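Local atomic coordinates of L-hydantoinase (Arthrobacter aurescens, PDB entry 1GKR), a protein that hydrolyses the cyclic amide ring of hydantoins, preferring aryl derivatives, with two zinc ions per subunit and an enantioselectivity that depends on the substrate. Residues H183-T188 with V214-E219; A206-S211 with A285-S290. One frame throughout, in Å; residues are numbered along the deposited sequence.

Interaction 1: residues H183-T188 with V214-E219. With ZN (zinc ion), chain E.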
ATOM      1  N   HIS A 183      -4.849   1.080  25.821  1.00  8.44           N
ATOM      2  CA  HIS A 183      -3.540   0.487  26.041  1.00 10.01           C
ATOM      3  C   HIS A 183      -3.628  -0.689  25.072  1.00 12.09           C
ATOM      4  O   HIS A 183      -4.398  -1.633  25.294  1.00 12.23           O
ATOM      5  CB  HIS A 183      -3.405  -0.020  27.480  1.00  8.50           C
ATOM      6  CG  HIS A 183      -2.125  -0.754  27.740  1.00  8.46           C
ATOM      7  ND1 HIS A 183      -1.175  -0.301  28.633  1.00  3.05           N
ATOM      8  CD2 HIS A 183      -1.634  -1.905  27.214  1.00  3.65           C
ATOM      9  CE1 HIS A 183      -0.153  -1.140  28.647  1.00  6.56           C
ATOM     10  NE2 HIS A 183      -0.405  -2.121  27.793  1.00  8.60           N
ATOM     11  N   ALA A 184      -2.871  -0.642  23.986  1.00 11.42           N
ATOM     12  CA  ALA A 184      -2.980  -1.719  23.017  1.00 10.99           C
ATOM     13  C   ALA A 184      -1.936  -2.813  23.035  1.00 10.94           C
ATOM     14  O   ALA A 184      -0.826  -2.634  22.542  1.00 11.73           O
ATOM     15  CB  ALA A 184      -3.081  -1.142  21.611  1.00  8.53           C
ATOM     16  N   GLU A 185      -2.309  -3.952  23.606  1.00 12.13           N
ATOM     17  CA  GLU A 185      -1.455  -5.136  23.624  1.00 13.83           C
ATOM     18  C   GLU A 185      -2.385  -6.327  23.564  1.00 12.91           C
ATOM     19  O   GLU A 185      -3.580  -6.189  23.790  1.00 13.77           O
ATOM     20  CB  GLU A 185      -0.591  -5.203  24.878  1.00 14.99           C
ATOM     21  CG  GLU A 185       0.538  -4.194  24.867  1.00 14.84           C
ATOM     22  CD  GLU A 185       1.594  -4.504  25.891  1.00 14.99           C
ATOM     23  OE1 GLU A 185       1.438  -4.094  27.066  1.00 16.38           O
ATOM     24  OE2 GLU A 185       2.573  -5.176  25.510  1.00 11.67           O
ATOM     25  N   ASN A 186      -1.857  -7.494  23.230  1.00 13.67           N
ATOM     26  CA  ASN A 186      -2.707  -8.670  23.167  1.00 14.04           C
ATOM     27  C   ASN A 186      -2.534  -9.472  24.458  1.00 15.24           C
ATOM     28  O   ASN A 186      -1.532 -10.161  24.657  1.00 12.07           O
ATOM     29  CB  ASN A 186      -2.353  -9.527  21.957  1.00 13.79           C
ATOM     30  CG  ASN A 186      -3.381 -10.590  21.708  1.00 15.14           C
ATOM     31  OD1 ASN A 186      -3.676 -11.393  22.591  1.00 17.14           O
ATOM     32  ND2 ASN A 186      -3.950 -10.599  20.512  1.00 14.56           N
ATOM     33  N   GLU A 187      -3.525  -9.359  25.334  1.00 16.84           N
ATOM     34  CA  GLU A 187      -3.504 -10.028  26.630  1.00 20.25           C
ATOM     35  C   GLU A 187      -3.187 -11.512  26.576  1.00 17.87           C
ATOM     36  O   GLU A 187      -2.291 -12.007  27.251  1.00 17.95           O
ATOM     37  CB  GLU A 187      -4.850  -9.832  27.316  1.00 24.74           C
ATOM     38  CG  GLU A 187      -5.002 -10.621  28.579  1.00 34.62           C
ATOM     39  CD  GLU A 187      -5.723  -9.838  29.652  1.00 44.35           C
ATOM     40  OE1 GLU A 187      -5.105  -8.910  30.231  1.00 46.61           O
ATOM     41  OE2 GLU A 187      -6.912 -10.144  29.909  1.00 51.06           O
ATOM     42  N   THR A 188      -3.945 -12.206  25.752  1.00 16.86           N
ATOM     43  CA  THR A 188      -3.836 -13.636  25.583  1.00 15.26           C
ATOM     44  C   THR A 188      -2.518 -14.169  25.049  1.00 14.16           C
ATOM     45  O   THR A 188      -2.086 -15.249  25.439  1.00 13.01           O
ATOM     46  CB  THR A 188      -4.991 -14.089  24.711  1.00 15.98           C
ATOM     47  OG1 THR A 188      -6.025 -14.593  25.549  1.00 16.19           O
ATOM     48  CG2 THR A 188      -4.580 -15.117  23.753  1.00 15.96           C
ATOM     49  N   VAL A 214       6.986  -6.882  19.920  1.00 13.00           N
ATOM     50  CA  VAL A 214       6.328  -5.864  19.117  1.00 14.62           C
ATOM     51  C   VAL A 214       5.199  -6.426  18.268  1.00 15.67           C
ATOM     52  O   VAL A 214       4.174  -5.766  18.089  1.00 17.49           O
ATOM     53  CB  VAL A 214       7.312  -5.107  18.170  1.00 12.82           C
ATOM     54  CG1 VAL A 214       8.545  -4.689  18.917  1.00 12.40           C
ATOM     55  CG2 VAL A 214       7.675  -5.958  17.013  1.00 21.55           C
ATOM     56  N   PHE A 215       5.357  -7.649  17.765  1.00 16.22           N
ATOM     57  CA  PHE A 215       4.322  -8.195  16.904  1.00 14.73           C
ATOM     58  C   PHE A 215       2.964  -8.246  17.590  1.00 14.64           C
ATOM     59  O   PHE A 215       1.936  -8.058  16.936  1.00 15.68           O
ATOM     60  CB  PHE A 215       4.750  -9.554  16.338  1.00 13.74           C
ATOM     61  CG  PHE A 215       4.299 -10.731  17.135  1.00 15.39           C
ATOM     62  CD1 PHE A 215       2.980 -11.174  17.062  1.00 14.84           C
ATOM     63  CD2 PHE A 215       5.198 -11.430  17.930  1.00 16.48           C
ATOM     64  CE1 PHE A 215       2.559 -12.299  17.765  1.00 15.07           C
ATOM     65  CE2 PHE A 215       4.792 -12.563  18.644  1.00 16.44           C
ATOM     66  CZ  PHE A 215       3.471 -12.998  18.562  1.00 18.61           C
ATOM     67  N   GLN A 216       2.937  -8.463  18.902  1.00 12.83           N
ATOM     68  CA  GLN A 216       1.645  -8.488  19.576  1.00 11.59           C
ATOM     69  C   GLN A 216       1.176  -7.068  19.883  1.00 12.23           C
ATOM     70  O   GLN A 216      -0.023  -6.787  19.847  1.00 11.54           O
ATOM     71  CB  GLN A 216       1.666  -9.371  20.841  1.00  8.32           C
ATOM     72  CG  GLN A 216       2.611  -8.988  21.958  1.00  8.52           C
ATOM     73  CD  GLN A 216       2.068  -7.884  22.830  1.00 11.73           C
ATOM     74  OE1 GLN A 216       0.866  -7.821  23.103  1.00 12.44           O
ATOM     75  NE2 GLN A 216       2.953  -7.009  23.294  1.00 11.77           N
ATOM     76  N   GLU A 217       2.108  -6.157  20.151  1.00 11.55           N
ATOM     77  CA  GLU A 217       1.709  -4.780  20.419  1.00 12.19           C
ATOM     78  C   GLU A 217       1.106  -4.235  19.135  1.00 14.05           C
ATOM     79  O   GLU A 217       0.061  -3.580  19.133  1.00 15.95           O
ATOM     80  CB  GLU A 217       2.909  -3.911  20.799  1.00  8.16           C
ATOM     81  CG  GLU A 217       2.569  -2.430  20.908  1.00  4.73           C
ATOM     82  CD  GLU A 217       3.763  -1.577  21.286  1.00  7.96           C
ATOM     83  OE1 GLU A 217       4.906  -1.979  21.017  1.00 13.14           O
ATOM     84  OE2 GLU A 217       3.575  -0.482  21.839  1.00 14.74           O
ATOM     85  N   ASN A 218       1.773  -4.519  18.029  1.00 13.86           N
ATOM     86  CA  ASN A 218       1.307  -4.031  16.750  1.00 13.90           C
ATOM     87  C   ASN A 218       0.015  -4.680  16.281  1.00 12.07           C
ATOM     88  O   ASN A 218      -0.765  -4.064  15.567  1.00 12.50           O
ATOM     89  CB  ASN A 218       2.423  -4.180  15.726  1.00 14.03           C
ATOM     90  CG  ASN A 218       3.567  -3.204  15.982  1.00 12.80           C
ATOM     91  OD1 ASN A 218       4.653  -3.342  15.419  1.00 16.41           O
ATOM     92  ND2 ASN A 218       3.320  -2.206  16.828  1.00  5.74           N
ATOM     93  N   GLU A 219      -0.229  -5.916  16.691  1.00 10.67           N
ATOM     94  CA  GLU A 219      -1.468  -6.571  16.304  1.00  9.92           C
ATOM     95  C   GLU A 219      -2.619  -5.833  16.995  1.00 10.49           C
ATOM     96  O   GLU A 219      -3.656  -5.559  16.387  1.00 10.20           O
ATOM     97  CB  GLU A 219      -1.441  -8.037  16.732  1.00 11.10           C
ATOM     98  CG  GLU A 219      -2.696  -8.833  16.392  1.00 13.93           C
ATOM     99  CD  GLU A 219      -3.866  -8.546  17.334  1.00 21.14           C
ATOM    100  OE1 GLU A 219      -3.625  -8.482  18.560  1.00 21.24           O
ATOM    101  OE2 GLU A 219      -5.024  -8.398  16.858  1.00 22.83           O
TER
HETATM  102 ZN    ZN E1452      -0.769   1.372  29.744  1.00 19.27          ZN
HETATM  103  O   HOH W   1       0.933  -0.030  21.955  1.00 38.17           O
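Gln216 grips the chain at Glu185 and Asn186 with both ends of its side-chain amide. Its OE1 accepts from Asn186 N at 2.7 Å, with the donor almost in line with the C=O bond (169°). Its NE2 gives a hydrogen to Glu185 OE2 at 2.9 Å, meeting that oxygen on its anti side. Gln216 CG sits between the backbone N and the carbonyl carbon (chi1 61°), and the chain bends at chi2, which brings the amide to the backbone N of Asn186 and to Glu185. Glu219, about one turn after Gln216, accepts through OE1 from Asn186 ND2 at 2.9 Å, which arrives from above the carboxylate plane. A water donates to Ala184 O and to Glu217 OE2, while Glu217 OE1 is held by Ser241.

His183 is the first shell of the metal. Its ND1 binds zinc at 2.0 Å, and His239 and the carboxylated Lys147 complete the protein ligands of this ion. The other ring nitrogen, NE2, donates in the ring plane to Glu185 OE1 at 2.8 Å. Glu185 is thus the second shell, and Gln216 stands behind it. Asn186 OD1 caps Ile189 N at the start of helix 187-199, its ND2 also reaches Asp163 of the second subunit, and Arg223 forms a salt bridge with Glu219 OE1. The chain Gln216-Glu185-His183 probably helps to orient the zinc ligand, and the carboxylate probably makes the imidazole a stronger donor to zinc.

Interaction 2: residues A206-S211 with A285-S290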
ATOM      1  N   ALA A 206      15.431  -8.940  29.563  1.00 27.39           N
ATOM      2  CA  ALA A 206      15.384  -9.396  28.185  1.00 26.47           C
ATOM      3  C   ALA A 206      14.235 -10.381  28.051  1.00 26.96           C
ATOM      4  O   ALA A 206      13.472 -10.338  27.082  1.00 29.60           O
ATOM      5  CB  ALA A 206      16.675 -10.067  27.821  1.00 24.95           C
ATOM      6  N   ALA A 207      14.115 -11.271  29.026  1.00 24.36           N
ATOM      7  CA  ALA A 207      13.042 -12.251  29.014  1.00 24.04           C
ATOM      8  C   ALA A 207      11.679 -11.542  29.048  1.00 24.46           C
ATOM      9  O   ALA A 207      10.711 -11.973  28.402  1.00 23.04           O
ATOM     10  CB  ALA A 207      13.181 -13.174  30.210  1.00 23.52           C
ATOM     11  N   TYR A 208      11.609 -10.458  29.815  1.00 20.71           N
ATOM     12  CA  TYR A 208      10.383  -9.700  29.927  1.00 19.19           C
ATOM     13  C   TYR A 208       9.988  -9.135  28.562  1.00 20.14           C
ATOM     14  O   TYR A 208       8.899  -9.409  28.060  1.00 20.00           O
ATOM     15  CB  TYR A 208      10.559  -8.563  30.932  1.00 18.88           C
ATOM     16  CG  TYR A 208       9.428  -7.572  30.902  1.00 19.97           C
ATOM     17  CD1 TYR A 208       8.120  -7.974  31.164  1.00 18.74           C
ATOM     18  CD2 TYR A 208       9.650  -6.245  30.556  1.00 20.80           C
ATOM     19  CE1 TYR A 208       7.062  -7.080  31.076  1.00 19.32           C
ATOM     20  CE2 TYR A 208       8.591  -5.339  30.462  1.00 22.58           C
ATOM     21  CZ  TYR A 208       7.302  -5.765  30.723  1.00 21.25           C
ATOM     22  OH  TYR A 208       6.255  -4.878  30.636  1.00 23.27           O
ATOM     23  N   GLU A 209      10.881  -8.352  27.968  1.00 18.25           N
ATOM     24  CA  GLU A 209      10.636  -7.735  26.667  1.00 18.16           C
ATOM     25  C   GLU A 209      10.126  -8.770  25.663  1.00 19.91           C
ATOM     26  O   GLU A 209       9.183  -8.513  24.907  1.00 18.52           O
ATOM     27  CB  GLU A 209      11.933  -7.094  26.152  1.00 16.87           C
ATOM     28  CG  GLU A 209      11.797  -6.102  24.988  1.00 17.95           C
ATOM     29  CD  GLU A 209      11.705  -6.757  23.605  1.00 19.61           C
ATOM     30  OE1 GLU A 209      12.304  -7.839  23.397  1.00 21.11           O
ATOM     31  OE2 GLU A 209      11.048  -6.170  22.718  1.00 18.97           O
ATOM     32  N   ALA A 210      10.742  -9.948  25.666  1.00 21.07           N
ATOM     33  CA  ALA A 210      10.351 -10.996  24.733  1.00 20.40           C
ATOM     34  C   ALA A 210       8.962 -11.540  24.988  1.00 19.50           C
ATOM     35  O   ALA A 210       8.337 -12.063  24.070  1.00 20.59           O
ATOM     36  CB  ALA A 210      11.345 -12.123  24.771  1.00 17.24           C
ATOM     37  N   SER A 211       8.481 -11.427  26.225  1.00 18.66           N
ATOM     38  CA  SER A 211       7.151 -11.937  26.564  1.00 18.19           C
ATOM     39  C   SER A 211       6.032 -11.022  26.054  1.00 18.84           C
ATOM     40  O   SER A 211       4.868 -11.422  25.996  1.00 21.25           O
ATOM     41  CB  SER A 211       7.023 -12.156  28.083  1.00 14.28           C
ATOM     42  OG  SER A 211       7.014 -10.937  28.803  1.00 14.73           O
ATOM     43  N   ALA A 285       5.091  -1.094  30.545  1.00 14.08           N
ATOM     44  CA  ALA A 285       4.310  -1.818  29.529  1.00 13.81           C
ATOM     45  C   ALA A 285       3.568  -0.855  28.645  1.00 15.74           C
ATOM     46  O   ALA A 285       2.803  -0.025  29.145  1.00 20.36           O
ATOM     47  CB  ALA A 285       3.322  -2.737  30.175  1.00 10.37           C
ATOM     48  N   PRO A 286       3.767  -0.953  27.320  1.00 14.33           N
ATOM     49  CA  PRO A 286       4.630  -1.895  26.596  1.00 15.24           C
ATOM     50  C   PRO A 286       6.096  -1.720  26.960  1.00 15.76           C
ATOM     51  O   PRO A 286       6.512  -0.651  27.402  1.00 14.65           O
ATOM     52  CB  PRO A 286       4.408  -1.534  25.132  1.00 13.09           C
ATOM     53  CG  PRO A 286       3.139  -0.816  25.130  1.00 16.62           C
ATOM     54  CD  PRO A 286       3.170  -0.003  26.382  1.00 13.12           C
ATOM     55  N   PRO A 287       6.906  -2.762  26.732  1.00 16.87           N
ATOM     56  CA  PRO A 287       8.341  -2.749  27.031  1.00 15.65           C
ATOM     57  C   PRO A 287       9.113  -1.714  26.222  1.00 17.87           C
ATOM     58  O   PRO A 287       8.704  -1.333  25.116  1.00 17.76           O
ATOM     59  CB  PRO A 287       8.783  -4.162  26.662  1.00 14.16           C
ATOM     60  CG  PRO A 287       7.535  -4.972  26.769  1.00 14.06           C
ATOM     61  CD  PRO A 287       6.505  -4.065  26.179  1.00 13.66           C
ATOM     62  N   VAL A 288      10.227  -1.255  26.784  1.00 17.87           N
ATOM     63  CA  VAL A 288      11.090  -0.321  26.082  1.00 16.32           C
ATOM     64  C   VAL A 288      11.711  -1.200  25.009  1.00 17.15           C
ATOM     65  O   VAL A 288      12.003  -2.371  25.252  1.00 16.24           O
ATOM     66  CB  VAL A 288      12.179   0.222  26.996  1.00 16.13           C
ATOM     67  CG1 VAL A 288      13.208   0.979  26.192  1.00 15.81           C
ATOM     68  CG2 VAL A 288      11.556   1.135  28.022  1.00 15.90           C
ATOM     69  N   ARG A 289      11.895  -0.653  23.818  1.00 16.86           N
ATOM     70  CA  ARG A 289      12.439  -1.436  22.726  1.00 18.22           C
ATOM     71  C   ARG A 289      13.936  -1.273  22.450  1.00 19.64           C
ATOM     72  O   ARG A 289      14.657  -0.611  23.196  1.00 20.52           O
ATOM     73  CB  ARG A 289      11.628  -1.150  21.469  1.00 18.17           C
ATOM     74  CG  ARG A 289      10.543  -2.177  21.188  1.00 21.18           C
ATOM     75  CD  ARG A 289       9.424  -2.263  22.212  1.00 17.87           C
ATOM     76  NE  ARG A 289       9.109  -3.672  22.454  1.00 20.36           N
ATOM     77  CZ  ARG A 289       7.886  -4.187  22.568  1.00 20.19           C
ATOM     78  NH1 ARG A 289       6.811  -3.426  22.463  1.00 18.33           N
ATOM     79  NH2 ARG A 289       7.741  -5.481  22.800  1.00 20.10           N
ATOM     80  N   SER A 290      14.395  -1.878  21.360  1.00 21.51           N
ATOM     81  CA  SER A 290      15.813  -1.850  20.986  1.00 23.36           C
ATOM     82  C   SER A 290      16.396  -0.510  20.546  1.00 23.88           C
ATOM     83  O   SER A 290      15.675   0.398  20.116  1.00 24.04           O
ATOM     84  CB  SER A 290      16.081  -2.858  19.870  1.00 22.31           C
ATOM     85  OG  SER A 290      15.841  -2.267  18.608  1.00 22.36           O
TER
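Pro287 packs its CB and CG against two neighbours on helix 205-211. Its CG lies 3.9 Å from Tyr208 CE2, an oblique approach to the ring. Its CB is 4.0 Å from Glu209 CG. Tyr208 and Pro287, both buried, make the close apolar part. Tyr208 OH lies 3.7 Å from Ala285 CB and is hydrogen-bonded to Val284 O. The phenol end thus reaches Ala285, whose side chain is about 6 Å from a zinc ion.

The polar part is looser, with a partly exposed Glu209 and long bonds to the buried Arg289. Glu209 bends at chi2 (-82°), which brings its carboxylate to the guanidinium edge of Arg289. The salt bridge runs from Arg289 NE to Glu209 OE2 at 3.2 Å, on the anti lone pair. The second bond, from Arg289 NH2 to the same oxygen, is weak at 3.4 Å. The two planes stand 80° apart, so the pairing is not the flat two-oxygen kind. Pro287 CD lies over one guanidinium face. A glutamine in place of Glu209 would probably leave Arg289 without this charge partner and weaken the tie between helix and loop. Arg289 NH1 binds Ser241 and a second carboxylate, that of Glu217, so the arginine probably balances the charge of both carboxylates.

Both contacts are largely buried, but interaction 2 has two partly exposed residues, Glu209 and Ala285, whereas every touching residue of interaction 1 is buried. They meet at Arg289, whose NH1 lies 2.8 Å from Glu217 OE1. Pro286 also packs on Glu217, and Ala285 O lies beside the His183 ring. Helices 187-199, 205-211 and 214-231 follow one another in the chain, and the segments of the two contacts alternate along it. Interaction 1 is mostly polar and includes a zinc ligand and a residue that reaches the second subunit. Interaction 2 combines proline and tyrosine packing with a salt bridge and touches no other chain.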